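Local coordinates for protein neurotoxin (Clostridium botulinum, PDB 2QN0) that acts as the light-chain protease of botulinum neurotoxin type C, a zinc-dependent enzyme that probably cleaves SNARE proteins inside nerve cells, at residues K83-K88 and N386-N391; F8-P13 and V45-F50; I307-A310 and F315-Y318; K292-Y297 and V340-N345. All blocks are in the same frame, centred on the assembly; numbering follows the deposited sequence.

Contact 1: residues K83-K88 and N386-N391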
# COMPACT_ATOMS: atom_id res chain seq x y z
N LYS A 83 -8.86 10.07 14.68
CA LYS A 83 -7.89 10.38 13.64
C LYS A 83 -6.48 10.54 14.19
O LYS A 83 -5.51 10.11 13.56
CB LYS A 83 -8.32 11.64 12.89
CG LYS A 83 -9.66 11.49 12.19
CD LYS A 83 -10.05 12.72 11.40
CE LYS A 83 -11.34 12.48 10.63
NZ LYS A 83 -11.72 13.63 9.77
N ASP A 84 -6.37 11.14 15.37
CA ASP A 84 -5.07 11.34 15.99
C ASP A 84 -4.45 9.98 16.30
O ASP A 84 -3.27 9.74 16.05
CB ASP A 84 -5.22 12.14 17.29
CG ASP A 84 -3.89 12.48 17.92
OD1 ASP A 84 -3.14 13.29 17.34
OD2 ASP A 84 -3.58 11.92 18.99
N THR A 85 -5.25 9.08 16.86
CA THR A 85 -4.77 7.75 17.20
C THR A 85 -4.36 6.99 15.94
O THR A 85 -3.29 6.37 15.91
CB THR A 85 -5.85 6.96 17.96
OG1 THR A 85 -6.06 7.58 19.24
CG2 THR A 85 -5.43 5.52 18.17
N PHE A 86 -5.19 7.05 14.91
CA PHE A 86 -4.90 6.37 13.65
C PHE A 86 -3.60 6.90 13.07
O PHE A 86 -2.72 6.14 12.66
CB PHE A 86 -6.03 6.61 12.65
CG PHE A 86 -5.80 5.98 11.30
CD1 PHE A 86 -6.06 4.63 11.09
CD2 PHE A 86 -5.30 6.74 10.24
CE1 PHE A 86 -5.84 4.05 9.84
CE2 PHE A 86 -5.07 6.16 8.99
CZ PHE A 86 -5.35 4.81 8.79
N LEU A 87 -3.47 8.23 13.03
CA LEU A 87 -2.27 8.86 12.50
C LEU A 87 -1.02 8.36 13.22
O LEU A 87 -0.02 8.01 12.59
CB LEU A 87 -2.37 10.38 12.64
CG LEU A 87 -1.17 11.22 12.21
CD1 LEU A 87 -0.87 11.01 10.73
CD2 LEU A 87 -1.47 12.69 12.48
N LYS A 88 -1.08 8.32 14.54
CA LYS A 88 0.06 7.86 15.32
C LYS A 88 0.35 6.38 15.13
O LYS A 88 1.51 5.95 15.20
CB LYS A 88 -0.16 8.20 16.80
CG LYS A 88 0.02 9.69 17.07
CD LYS A 88 -0.50 10.14 18.42
CE LYS A 88 -0.30 11.65 18.59
NZ LYS A 88 -0.96 12.19 19.81
N ASN A 386 -3.94 -2.30 21.56
CA ASN A 386 -3.50 -0.92 21.69
C ASN A 386 -2.03 -0.90 21.31
O ASN A 386 -1.15 -0.91 22.18
CB ASN A 386 -3.69 -0.45 23.14
CG ASN A 386 -5.09 -0.71 23.65
OD1 ASN A 386 -6.07 -0.42 22.97
ND2 ASN A 386 -5.18 -1.26 24.86
N ILE A 387 -1.77 -0.89 20.01
CA ILE A 387 -0.40 -0.92 19.51
C ILE A 387 0.45 0.31 19.81
O ILE A 387 1.66 0.29 19.58
CB ILE A 387 -0.37 -1.21 17.99
CG1 ILE A 387 -1.15 -0.15 17.23
CG2 ILE A 387 -0.97 -2.59 17.72
CD1 ILE A 387 -1.06 -0.31 15.72
N LEU A 388 -0.17 1.38 20.31
CA LEU A 388 0.60 2.58 20.64
C LEU A 388 1.26 2.40 22.01
O LEU A 388 2.20 3.12 22.36
CB LEU A 388 -0.29 3.82 20.64
CG LEU A 388 -0.81 4.28 19.27
CD1 LEU A 388 -1.62 5.56 19.42
CD2 LEU A 388 0.37 4.52 18.34
N ASP A 389 0.77 1.43 22.78
CA ASP A 389 1.29 1.14 24.12
C ASP A 389 2.54 0.27 23.98
O ASP A 389 2.44 -0.89 23.58
CB ASP A 389 0.23 0.39 24.93
CG ASP A 389 0.64 0.19 26.39
OD1 ASP A 389 1.85 0.17 26.69
OD2 ASP A 389 -0.27 0.03 27.23
N ASP A 390 3.71 0.82 24.30
CA ASP A 390 4.95 0.05 24.18
C ASP A 390 5.01 -1.21 25.03
O ASP A 390 5.89 -2.04 24.84
CB ASP A 390 6.17 0.93 24.49
CG ASP A 390 6.53 1.86 23.34
OD1 ASP A 390 6.35 1.46 22.17
OD2 ASP A 390 7.01 2.98 23.60
N ASN A 391 4.09 -1.35 25.98
CA ASN A 391 4.06 -2.54 26.82
C ASN A 391 3.30 -3.64 26.08
O ASN A 391 3.26 -4.79 26.51
CB ASN A 391 3.36 -2.26 28.15
CG ASN A 391 4.13 -1.29 29.02
OD1 ASN A 391 5.32 -1.48 29.26
ND2 ASN A 391 3.46 -0.26 29.50
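Leu388 reaches Thr85 and Lys88 from a type I beta turn, part of an irregular loop that meets residues 83-88 through one aliphatic side chain. The turn begins at Asn386, whose carbonyl O accepts a hydrogen bond from the backbone N of Asp389 at 3.1 Å. Ile387 follows, packing on Glu89 just past the helical segment. The loop comes nearest to residues 83-88 at Leu388, whose CA is 7.5 Å from CA of Lys88. The CG of Leu388 lies beside the backbone N and anti to the carbonyl carbon (chi1 -70°), which carries the forked end onto the helix surface. One branch, CD2, rests 3.6 Å from the carbonyl O of Lys88. The other, CD1, lies 4.0 Å from CB of Lys88 and equally 4.0 Å from CG2 of Thr85, whose side chain it passes at a slant. Beyond CG the lysine runs extended and away from the loop, and its NZ forms a 2.8 Å salt bridge with OD2 of Asp84 on the syn lone pair; Asn9 is a second partner of that ammonium group. Asp389 then folds back on its own chain, its OD1 accepting a hydrogen bond from the backbone N of Asn391 at 2.8 Å from above the carboxylate plane. Lys92 ties the loop down further, with a hydrogen bond to Ile387 O and a salt bridge to Asp390 OD1. The pattern is a type I turn leading into an Asx turn, by which a late loop of this clostridial zinc protease is laid on the surface of helix 80-97.

Contact 2: residues F8-P13 and V45-F50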
# COMPACT_ATOMS: atom_id res chain seq x y z
N PHE A 8 3.62 13.39 14.29
CA PHE A 8 2.53 14.37 14.27
C PHE A 8 1.45 14.11 15.30
O PHE A 8 1.30 13.00 15.81
CB PHE A 8 1.82 14.35 12.91
CG PHE A 8 2.69 14.64 11.73
CD1 PHE A 8 3.13 15.93 11.47
CD2 PHE A 8 3.05 13.62 10.85
CE1 PHE A 8 3.90 16.21 10.35
CE2 PHE A 8 3.81 13.89 9.73
CZ PHE A 8 4.24 15.18 9.47
N ASN A 9 0.69 15.16 15.57
CA ASN A 9 -0.49 15.13 16.42
C ASN A 9 -1.48 15.62 15.38
O ASN A 9 -1.14 16.50 14.59
CB ASN A 9 -0.41 16.17 17.55
CG ASN A 9 0.62 15.83 18.59
OD1 ASN A 9 0.56 14.77 19.22
ND2 ASN A 9 1.58 16.72 18.78
N TYR A 10 -2.68 15.06 15.34
CA TYR A 10 -3.64 15.48 14.34
C TYR A 10 -3.90 16.99 14.43
O TYR A 10 -4.16 17.64 13.41
CB TYR A 10 -4.96 14.73 14.51
CG TYR A 10 -5.94 15.01 13.40
CD1 TYR A 10 -5.71 14.52 12.11
CD2 TYR A 10 -7.08 15.79 13.62
CE1 TYR A 10 -6.59 14.81 11.07
CE2 TYR A 10 -7.97 16.08 12.58
CZ TYR A 10 -7.71 15.59 11.31
OH TYR A 10 -8.57 15.88 10.28
N SER A 11 -3.83 17.53 15.64
CA SER A 11 -4.07 18.95 15.87
C SER A 11 -2.95 19.89 15.45
O SER A 11 -3.14 21.11 15.44
CB SER A 11 -4.38 19.18 17.35
OG SER A 11 -3.30 18.77 18.16
N ASP A 12 -1.78 19.35 15.10
CA ASP A 12 -0.66 20.20 14.69
C ASP A 12 -1.07 21.13 13.56
O ASP A 12 -1.77 20.73 12.63
CB ASP A 12 0.55 19.35 14.28
CG ASP A 12 1.21 18.65 15.45
OD1 ASP A 12 0.89 19.01 16.61
OD2 ASP A 12 2.05 17.76 15.22
N PRO A 13 -0.63 22.40 13.63
CA PRO A 13 -0.94 23.42 12.62
C PRO A 13 -0.37 23.16 11.23
O PRO A 13 0.69 22.56 11.09
CB PRO A 13 -0.33 24.69 13.22
CG PRO A 13 -0.25 24.40 14.69
CD PRO A 13 0.19 22.97 14.71
N VAL A 45 -0.29 10.78 4.47
CA VAL A 45 -1.37 10.07 5.13
C VAL A 45 -2.52 11.03 5.43
O VAL A 45 -2.30 12.14 5.92
CB VAL A 45 -0.90 9.40 6.45
CG1 VAL A 45 -0.31 10.44 7.39
CG2 VAL A 45 -2.09 8.70 7.12
N ILE A 46 -3.73 10.60 5.08
CA ILE A 46 -4.95 11.36 5.35
C ILE A 46 -5.73 10.39 6.22
O ILE A 46 -6.30 9.42 5.72
CB ILE A 46 -5.74 11.67 4.07
CG1 ILE A 46 -4.89 12.52 3.12
CG2 ILE A 46 -7.03 12.42 4.42
CD1 ILE A 46 -5.56 12.83 1.79
N PRO A 47 -5.75 10.62 7.54
CA PRO A 47 -6.44 9.79 8.53
C PRO A 47 -7.97 9.82 8.50
O PRO A 47 -8.60 9.92 9.55
CB PRO A 47 -5.90 10.31 9.88
CG PRO A 47 -4.73 11.19 9.51
CD PRO A 47 -5.13 11.78 8.20
N ASP A 48 -8.55 9.72 7.31
CA ASP A 48 -10.01 9.74 7.16
C ASP A 48 -10.52 8.47 6.50
O ASP A 48 -9.76 7.75 5.84
CB ASP A 48 -10.46 10.90 6.27
CG ASP A 48 -10.04 12.26 6.78
OD1 ASP A 48 -9.59 12.37 7.94
OD2 ASP A 48 -10.17 13.22 5.99
N ARG A 49 -11.81 8.20 6.66
CA ARG A 49 -12.41 7.04 5.99
C ARG A 49 -12.44 7.46 4.52
O ARG A 49 -12.54 8.65 4.21
CB ARG A 49 -13.83 6.78 6.52
CG ARG A 49 -13.88 6.32 7.97
CD ARG A 49 -13.16 4.98 8.16
NE ARG A 49 -13.89 3.86 7.57
CZ ARG A 49 -14.94 3.28 8.13
NH1 ARG A 49 -15.40 3.70 9.31
NH2 ARG A 49 -15.55 2.26 7.52
N PHE A 50 -12.35 6.48 3.62
CA PHE A 50 -12.30 6.75 2.18
C PHE A 50 -13.31 5.90 1.41
O PHE A 50 -13.53 4.74 1.73
CB PHE A 50 -10.88 6.44 1.68
CG PHE A 50 -10.65 6.73 0.21
CD1 PHE A 50 -10.38 8.02 -0.22
CD2 PHE A 50 -10.66 5.70 -0.72
CE1 PHE A 50 -10.12 8.29 -1.57
CE2 PHE A 50 -10.41 5.95 -2.07
CZ PHE A 50 -10.14 7.25 -2.50
O HOH W 1 -7.97 14.64 7.98
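Tyr10 meets Pro47 and Asp48 in a small, partly buried contact of mixed character, apolar along the ring and water-bridged at its hydroxyl, where an N-terminal loop lies against residues 47-48, in the stretch that runs on from strand 43-46 of the large mixed sheet. Each side is shaped by a turn. Pro47 is the centre of an inverse gamma turn, marked by a weak bond from Asp48 N to Ile46 O at 2.8 Å. Tyr10 lies within a type I beta turn from Asn9 to Asp12. The side chain of Asp12 reinforces this second turn by gripping Asn9 twice: OD2 accepts a hydrogen bond from the backbone N of Asn9 from well above the carboxylate plane, and OD1 accepts one from Asn9 ND2 near the syn side at 3.2 Å.

From this base the tyrosine ring reaches out with CG anti to the backbone N (chi1 -173°), and CG of Pro47 comes obliquely to within 4.3 Å of Tyr10 CD1. Lys35 makes a cation-pi contact with the same ring, and helix 80-97 packs on Pro47 through Phe86. OD1 of Asp48 also forms a salt bridge with Lys83, which would be expected to keep the carboxylate charged. The hydroxyl of Tyr10 and OD1 of Asp48 stand 4.3 Å apart, and a water in the plane of the ring spans them, accepting from Tyr10 OH at 2.7 Å and donating to Asp48 OD1 at 2.8 Å.

Contact 3: residues I307-A310 and F315-Y318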
# COMPACT_ATOMS: atom_id res chain seq x y z
N ILE A 307 11.53 14.12 -24.99
CA ILE A 307 10.90 15.21 -24.25
C ILE A 307 11.35 16.61 -24.66
O ILE A 307 12.54 16.94 -24.61
CB ILE A 307 11.13 15.07 -22.73
CG1 ILE A 307 10.77 13.66 -22.27
CG2 ILE A 307 10.26 16.08 -22.00
CD1 ILE A 307 9.33 13.26 -22.54
N THR A 308 10.38 17.44 -25.06
CA THR A 308 10.66 18.81 -25.47
C THR A 308 9.74 19.80 -24.76
O THR A 308 10.00 21.00 -24.75
CB THR A 308 10.45 19.00 -26.98
OG1 THR A 308 9.07 18.77 -27.29
CG2 THR A 308 11.32 18.03 -27.76
N THR A 309 8.66 19.29 -24.16
CA THR A 309 7.72 20.16 -23.47
C THR A 309 7.14 19.51 -22.23
O THR A 309 7.13 18.28 -22.09
CB THR A 309 6.57 20.57 -24.43
OG1 THR A 309 5.69 21.48 -23.75
CG2 THR A 309 5.79 19.35 -24.88
N ALA A 310 6.65 20.34 -21.31
CA ALA A 310 6.07 19.84 -20.07
C ALA A 310 4.83 20.61 -19.67
O ALA A 310 4.66 21.78 -20.03
CB ALA A 310 7.11 19.92 -18.96
N PHE A 315 7.26 23.61 -15.56
CA PHE A 315 8.15 22.46 -15.49
C PHE A 315 9.11 22.36 -16.68
O PHE A 315 10.05 21.57 -16.66
CB PHE A 315 7.33 21.16 -15.40
CG PHE A 315 6.88 20.83 -14.00
CD1 PHE A 315 7.74 20.19 -13.11
CD2 PHE A 315 5.59 21.15 -13.58
CE1 PHE A 315 7.32 19.88 -11.81
CE2 PHE A 315 5.17 20.84 -12.28
CZ PHE A 315 6.04 20.20 -11.40
N ASN A 316 8.90 23.18 -17.71
CA ASN A 316 9.77 23.13 -18.88
C ASN A 316 11.25 23.27 -18.53
O ASN A 316 12.09 22.55 -19.06
CB ASN A 316 9.39 24.22 -19.89
CG ASN A 316 8.15 23.87 -20.68
OD1 ASN A 316 7.99 22.74 -21.14
ND2 ASN A 316 7.26 24.84 -20.86
N LYS A 317 11.57 24.19 -17.62
CA LYS A 317 12.96 24.41 -17.24
C LYS A 317 13.54 23.25 -16.42
O LYS A 317 14.75 23.21 -16.17
CB LYS A 317 13.10 25.72 -16.46
CG LYS A 317 12.53 25.67 -15.05
CD LYS A 317 12.66 27.01 -14.35
CE LYS A 317 11.60 27.99 -14.82
NZ LYS A 317 10.22 27.56 -14.42
N TYR A 318 12.69 22.32 -16.01
CA TYR A 318 13.15 21.19 -15.21
C TYR A 318 13.05 19.84 -15.93
O TYR A 318 13.08 18.79 -15.29
CB TYR A 318 12.34 21.13 -13.90
CG TYR A 318 12.41 22.41 -13.10
CD1 TYR A 318 13.63 22.88 -12.62
CD2 TYR A 318 11.27 23.17 -12.87
CE1 TYR A 318 13.71 24.09 -11.93
CE2 TYR A 318 11.34 24.38 -12.17
CZ TYR A 318 12.56 24.83 -11.71
OH TYR A 318 12.65 26.03 -11.03
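Asn316 reaches across to Ala310 with its amide, and following its side chain outward shows how a single carbonyl oxygen can fasten a 3-10 segment to a strand. CB stands back from strand 309-311 and sets the direction: CG is anti to the carbonyl carbon and beside the backbone N, a rotation (chi1 -76°) that turns the amide toward the strand. CG itself comes to 3.9 Å from the backbone N of Ala310. At the tip OD1 does the binding, accepting a hydrogen bond from that N at 2.8 Å, clearly bent at the hydrogen (134°), with the donor tilted somewhat from the carbonyl plane. The same oxygen also lies 3.5 Å from CA of Thr309 and 3.7 Å from CB of Ala310. The other branch, ND2, stays 4.1 Å from Ala310 O, too far for a hydrogen bond.

Strand 309-311 pairs in parallel with strand 126-128: the backbone of Thr309 bonds to Asn125 and Phe127, while the N-H of the next residue, Ala310, goes to Asn316. The asparagine itself sits in a 3-10 segment, 315-317, that leads into helix 319-330, with Tyr318 at the N-cap position and its backbone N bonded to Phe315 O at 2.8 Å. Thr309 runs next to Asn316 in the same direction. Next to the polar bond, CB of Ala310 packs 3.8 Å from CB of Phe315, whose ring leads away to stack on Phe129.

Contact 4: residues K292-Y297 and V340-N345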
# COMPACT_ATOMS: atom_id res chain seq x y z
N LYS A 292 6.08 -8.06 -21.10
CA LYS A 292 5.16 -6.98 -21.40
C LYS A 292 5.67 -5.72 -20.69
O LYS A 292 5.67 -4.63 -21.26
CB LYS A 292 3.76 -7.34 -20.92
CG LYS A 292 2.66 -6.40 -21.37
CD LYS A 292 1.31 -6.86 -20.85
CE LYS A 292 0.17 -5.97 -21.33
NZ LYS A 292 0.03 -5.98 -22.81
N ALA A 293 6.11 -5.88 -19.45
CA ALA A 293 6.63 -4.76 -18.67
C ALA A 293 7.89 -4.22 -19.35
O ALA A 293 8.07 -3.01 -19.45
CB ALA A 293 6.95 -5.21 -17.25
N LEU A 294 8.75 -5.11 -19.82
CA LEU A 294 9.97 -4.68 -20.49
C LEU A 294 9.64 -3.83 -21.72
O LEU A 294 10.29 -2.82 -21.98
CB LEU A 294 10.83 -5.89 -20.89
CG LEU A 294 12.13 -5.59 -21.64
CD1 LEU A 294 13.00 -4.62 -20.85
CD2 LEU A 294 12.87 -6.89 -21.89
N ASP A 295 8.62 -4.24 -22.47
CA ASP A 295 8.23 -3.47 -23.66
C ASP A 295 7.72 -2.10 -23.27
O ASP A 295 7.97 -1.11 -23.97
CB ASP A 295 7.16 -4.20 -24.48
CG ASP A 295 7.72 -5.37 -25.26
OD1 ASP A 295 8.87 -5.26 -25.75
OD2 ASP A 295 7.02 -6.39 -25.41
N TYR A 296 6.98 -2.02 -22.16
CA TYR A 296 6.48 -0.73 -21.70
C TYR A 296 7.66 0.14 -21.27
O TYR A 296 7.64 1.35 -21.45
CB TYR A 296 5.49 -0.91 -20.54
CG TYR A 296 4.10 -1.31 -20.97
CD1 TYR A 296 3.37 -0.54 -21.87
CD2 TYR A 296 3.49 -2.45 -20.44
CE1 TYR A 296 2.07 -0.89 -22.24
CE2 TYR A 296 2.19 -2.81 -20.80
CZ TYR A 296 1.49 -2.02 -21.70
OH TYR A 296 0.20 -2.37 -22.05
N TYR A 297 8.68 -0.49 -20.70
CA TYR A 297 9.87 0.24 -20.27
C TYR A 297 10.63 0.78 -21.48
O TYR A 297 11.17 1.88 -21.44
CB TYR A 297 10.79 -0.65 -19.43
CG TYR A 297 10.47 -0.66 -17.94
CD1 TYR A 297 9.14 -0.55 -17.49
CD2 TYR A 297 11.48 -0.79 -16.99
CE1 TYR A 297 8.84 -0.56 -16.12
CE2 TYR A 297 11.19 -0.81 -15.62
CZ TYR A 297 9.87 -0.69 -15.20
OH TYR A 297 9.58 -0.72 -13.85
N VAL A 340 19.00 7.26 -24.23
CA VAL A 340 18.60 6.41 -23.12
C VAL A 340 18.19 5.04 -23.64
O VAL A 340 17.30 4.94 -24.49
CB VAL A 340 17.41 7.02 -22.35
CG1 VAL A 340 17.03 6.12 -21.18
CG2 VAL A 340 17.78 8.41 -21.85
N THR A 341 18.82 3.99 -23.13
CA THR A 341 18.49 2.63 -23.55
C THR A 341 18.19 1.73 -22.36
O THR A 341 18.60 2.00 -21.23
CB THR A 341 19.65 2.00 -24.35
OG1 THR A 341 20.82 1.94 -23.52
CG2 THR A 341 19.95 2.83 -25.59
N VAL A 342 17.46 0.65 -22.62
CA VAL A 342 17.10 -0.30 -21.59
C VAL A 342 18.09 -1.47 -21.58
O VAL A 342 18.32 -2.10 -22.61
CB VAL A 342 15.68 -0.88 -21.81
CG1 VAL A 342 15.31 -1.80 -20.66
CG2 VAL A 342 14.67 0.25 -21.94
N ASN A 343 18.67 -1.73 -20.42
CA ASN A 343 19.61 -2.84 -20.27
C ASN A 343 18.80 -4.00 -19.70
O ASN A 343 18.27 -3.90 -18.59
CB ASN A 343 20.73 -2.44 -19.31
CG ASN A 343 21.70 -3.58 -19.04
OD1 ASN A 343 21.34 -4.59 -18.45
ND2 ASN A 343 22.95 -3.41 -19.47
N ARG A 344 18.67 -5.08 -20.46
CA ARG A 344 17.89 -6.23 -20.01
C ARG A 344 18.33 -6.78 -18.66
O ARG A 344 17.49 -7.07 -17.80
CB ARG A 344 17.91 -7.35 -21.05
CG ARG A 344 17.31 -8.66 -20.55
CD ARG A 344 17.19 -9.69 -21.66
NE ARG A 344 15.93 -9.56 -22.39
CZ ARG A 344 14.75 -9.95 -21.92
NH1 ARG A 344 14.67 -10.51 -20.72
NH2 ARG A 344 13.66 -9.79 -22.65
N ASN A 345 19.64 -6.95 -18.47
CA ASN A 345 20.15 -7.47 -17.21
C ASN A 345 19.65 -6.64 -16.03
O ASN A 345 19.17 -7.19 -15.04
CB ASN A 345 21.68 -7.48 -17.22
CG ASN A 345 22.24 -8.74 -17.84
OD1 ASN A 345 21.68 -9.28 -18.80
ND2 ASN A 345 23.36 -9.22 -17.31
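Leu294 and Arg344 both carry CG anti to the backbone N, at chi1 178° and 171°, but the arginine then bends at chi3 (-87°), which brings its guanidinium across the leucine at about a right angle. CD2 of Leu294 lies over one face of that flat group, 3.6 Å from Arg344 CZ. The bend also leaves NH2 in a salt bridge with Glu291 of the same helix 283-304 as Leu294. The second leucine branch works differently: CD1 meets CG1 of Val342 at 3.7 Å as the two side chains pass one another head to tail. Val342 uses its other methyl too, setting CG2 3.9 Å from the carbonyl O of Tyr297.

Val342 and Asn343 lie where the chain passes from strand 340-341, paired antiparallel with 333-334, to helix 344-357, where Asn343, at the N-cap, accepts a hydrogen bond from Lys346 N through its OD1. Helix 283-304 thus packs beside this strand-to-helix junction. Tyr297 extends the interface, meeting Phe347 and Tyr330 edge-to-face and bonding through its hydroxyl to the carbonyl of Tyr239, just past helix 223-238, which carries the zinc-binding His229 and His233.

Overall arrangement
From the N terminus, contact 2 closes the first loop, bringing residues 8-13 against residues 47-48, just beyond strand 43-46. Only then does contact 1 open, at 83-88, and it closes some 300 residues later at 386-391. Within that long span lies contact 4, joining helix 283-304 to the start of helix 344-357, and within contact 4 lies the short loop of contact 3, tying strand 309-311 to the 3-10 segment before helix 319-330; none of them cross. Contacts 1 and 2 touch: Asp84 meets Tyr10, so helix 80-97 links the N-terminal loop to the late one. Contact 4 sits on the opposite side of the chain's centre from both, with contact 3 about 9 Å from it at nearest atoms.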